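Local atomic coordinates of short afifavidin (Afifella pfennigii, PDB entry 6HDT), a protein that binds biotin very tightly, and probably 2-iminobiotin as well, as a dimeric bacterial avidin whose exact biological role remains obscure. Residues T57-V62 and V74-A79. Residues are numbered along the deposited sequence; the frame is centred on the assembly and turned at random.
With BTN (biotin), chain E.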
loop_
_atom_site.group_PDB
_atom_site.type_symbol
_atom_site.label_atom_id
_atom_site.label_comp_id
_atom_site.label_asym_id
_atom_site.label_seq_id
_atom_site.Cartn_x
_atom_site.Cartn_y
_atom_site.Cartn_z
ATOM N N THR A 57 8.987 10.548 -14.700
ATOM C CA THR A 57 9.862 9.367 -14.764
ATOM C C THR A 57 9.283 8.231 -13.936
ATOM O O THR A 57 8.557 8.479 -12.979
ATOM C CB THR A 57 11.292 9.689 -14.252
ATOM O OG1 THR A 57 11.261 9.945 -12.849
ATOM C CG2 THR A 57 11.849 10.900 -14.969
ATOM N N PRO A 58 9.566 6.969 -14.305
ATOM C CA PRO A 58 8.971 5.860 -13.533
ATOM C C PRO A 58 9.557 5.692 -12.138
ATOM O O PRO A 58 10.786 5.821 -11.949
ATOM C CB PRO A 58 9.293 4.627 -14.369
ATOM C CG PRO A 58 9.602 5.141 -15.720
ATOM C CD PRO A 58 10.258 6.472 -15.506
ATOM N N TYR A 59 8.646 5.461 -11.193
ATOM C CA TYR A 59 8.949 5.056 -9.820
ATOM C C TYR A 59 8.435 3.644 -9.559
ATOM O O TYR A 59 7.360 3.240 -10.060
ATOM C CB TYR A 59 8.364 6.053 -8.830
ATOM C CG TYR A 59 9.085 7.367 -8.879
ATOM C CD1 TYR A 59 8.779 8.331 -9.832
ATOM C CD2 TYR A 59 10.122 7.635 -7.986
ATOM C CE1 TYR A 59 9.488 9.541 -9.901
ATOM C CE2 TYR A 59 10.805 8.841 -8.040
ATOM C CZ TYR A 59 10.496 9.780 -9.002
ATOM O OH TYR A 59 11.190 10.976 -9.037
ATOM N N PRO A 60 9.204 2.857 -8.800
ATOM C CA PRO A 60 8.760 1.500 -8.468
ATOM C C PRO A 60 7.442 1.505 -7.703
ATOM O O PRO A 60 7.164 2.411 -6.914
ATOM C CB PRO A 60 9.905 0.937 -7.615
ATOM C CG PRO A 60 11.072 1.840 -7.876
ATOM C CD PRO A 60 10.505 3.185 -8.185
ATOM N N LEU A 61 6.608 0.505 -7.978
ATOM C CA LEU A 61 5.394 0.310 -7.190
ATOM C C LEU A 61 5.270 -1.151 -6.737
ATOM O O LEU A 61 5.676 -2.065 -7.459
ATOM C CB LEU A 61 4.168 0.864 -7.916
ATOM C CG LEU A 61 3.191 0.087 -8.796
ATOM C CD1 LEU A 61 2.433 -1.040 -8.113
ATOM C CD2 LEU A 61 2.205 1.099 -9.344
ATOM N N VAL A 62 4.778 -1.337 -5.499
ATOM C CA VAL A 62 4.519 -2.675 -4.936
ATOM C C VAL A 62 3.206 -2.718 -4.186
ATOM O O VAL A 62 2.793 -1.747 -3.583
ATOM C CB VAL A 62 5.651 -3.168 -4.016
ATOM C CG1 VAL A 62 6.977 -3.114 -4.759
ATOM C CG2 VAL A 62 5.689 -2.389 -2.716
ATOM N N VAL A 74 4.022 3.652 -3.673
ATOM C CA VAL A 74 5.160 4.195 -4.416
ATOM C C VAL A 74 5.957 5.106 -3.455
ATOM O O VAL A 74 5.423 6.050 -2.858
ATOM C CB VAL A 74 4.721 5.033 -5.624
ATOM C CG1 VAL A 74 5.904 5.795 -6.220
ATOM C CG2 VAL A 74 4.037 4.176 -6.663
ATOM N N ALA A 75 7.230 4.794 -3.319
ATOM C CA ALA A 75 8.155 5.663 -2.601
ATOM C C ALA A 75 8.837 6.605 -3.616
ATOM O O ALA A 75 9.412 6.131 -4.611
ATOM C CB ALA A 75 9.176 4.802 -1.904
ATOM N N TRP A 76 8.780 7.922 -3.386
ATOM C CA TRP A 76 9.192 8.882 -4.420
ATOM C C TRP A 76 10.701 9.119 -4.403
ATOM O O TRP A 76 11.159 10.217 -4.116
ATOM C CB TRP A 76 8.371 10.172 -4.317
ATOM C CG TRP A 76 6.910 9.874 -4.529
ATOM C CD1 TRP A 76 5.953 9.775 -3.586
ATOM C CD2 TRP A 76 6.280 9.574 -5.783
ATOM N NE1 TRP A 76 4.713 9.412 -4.174
ATOM C CE2 TRP A 76 4.905 9.323 -5.522
ATOM C CE3 TRP A 76 6.727 9.566 -7.111
ATOM C CZ2 TRP A 76 4.007 9.007 -6.533
ATOM C CZ3 TRP A 76 5.827 9.230 -8.105
ATOM C CH2 TRP A 76 4.486 8.994 -7.808
ATOM N N ASP A 77 11.456 8.063 -4.733
ATOM C CA ASP A 77 12.876 8.159 -4.984
ATOM C C ASP A 77 13.246 7.236 -6.147
ATOM O O ASP A 77 12.778 6.103 -6.238
ATOM C CB ASP A 77 13.665 7.797 -3.741
ATOM C CG ASP A 77 15.160 7.899 -3.963
ATOM O OD1 ASP A 77 15.670 9.042 -4.113
ATOM O OD2 ASP A 77 15.821 6.839 -4.007
ATOM N N ASN A 78 13.981 7.785 -7.096
ATOM C CA ASN A 78 14.592 7.027 -8.173
ATOM C C ASN A 78 15.929 7.688 -8.535
ATOM O O ASN A 78 16.372 8.586 -7.817
ATOM C CB ASN A 78 13.612 6.820 -9.370
ATOM C CG ASN A 78 13.273 8.087 -10.124
ATOM O OD1 ASN A 78 13.876 9.159 -9.923
ATOM N ND2 ASN A 78 12.296 7.965 -11.047
ATOM N N ALA A 79 16.575 7.247 -9.615
ATOM C CA ALA A 79 17.886 7.810 -9.996
ATOM C C ALA A 79 17.853 9.308 -10.416
ATOM O O ALA A 79 18.879 10.011 -10.385
ATOM C CB ALA A 79 18.499 6.963 -11.097
HETATM C C11 BTN E . 5.558 14.322 -4.233
HETATM O O11 BTN E . 5.814 14.270 -3.014
HETATM O O12 BTN E . 5.141 15.372 -4.778
HETATM C C10 BTN E . 5.754 13.051 -5.041
HETATM C C9 BTN E . 4.754 12.914 -6.187
HETATM C C8 BTN E . 3.332 12.635 -5.691
HETATM C C7 BTN E . 2.288 12.590 -6.804
HETATM C C2 BTN E . 0.917 12.291 -6.205
HETATM S S1 BTN E . 0.658 10.600 -5.700
HETATM C C6 BTN E . -1.090 10.845 -5.578
HETATM C C5 BTN E . -1.448 11.759 -6.736
HETATM N N1 BTN E . -1.769 11.033 -7.933
HETATM C C3 BTN E . -0.931 11.200 -8.954
HETATM O O3 BTN E . -1.071 10.675 -10.072
HETATM N N2 BTN E . 0.060 12.035 -8.545
HETATM C C4 BTN E . -0.211 12.535 -7.206
HETATM O O HOH W 1 8.934 3.413 -5.257
#
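Asn78 ND2 is gripped twice: it donates to Pro58 O over 2.8 Å and to Thr57 OG1 over 2.9 Å, the latter with an N-H...O angle of 166°. Both acceptors lie in the plane of the amide, though ND2 stands well out of the carbonyl plane of Pro58. With Asn78 OD1 accepting from the backbone N of Thr80 and Ala81, the amide is fixed in rotation and laid flat on the Tyr59 ring, the two planes 11° apart and ND2 over the ring centre. Asn78 CG sits between its backbone N and carbonyl carbon (chi1 68°), which folds the amide back over that ring. The opposite face of Tyr59 takes the rim of Trp76 in an edge-to-face pair, Trp76 CZ3 reaching Tyr59 CD1 at 3.5 Å, so the phenol is clamped between amide and indole while its OH bonds to Ala81 O. The indole itself is sandwiched: Val74 CG1 lies over one face, and the valeryl chain of biotin crosses the other, BTN C10 coming within 3.4 Å of Trp76 CG. Trp76 NE1 is held by Thr87 OG1. A leucine in place of Trp76 would probably leave the biotin tail without its flat apolar floor, Thr87 without this donor and the Tyr59 face less firmly braced. Farther along, Val74 CG2 packs on Leu61 CB at 3.5 Å, and a water donates to both Pro60 O (2.6 Å) and Ala75 O (2.8 Å), bridging strands that have spread apart. There Trp76 centres an inverse gamma turn, Asp77 N bonding to Ala75 O, and the chain turns a corner. Two neighbouring antiparallel strands thus splay at the mouth of the eight-stranded avidin barrel, where Trp76 forms part of the biotin pocket wall.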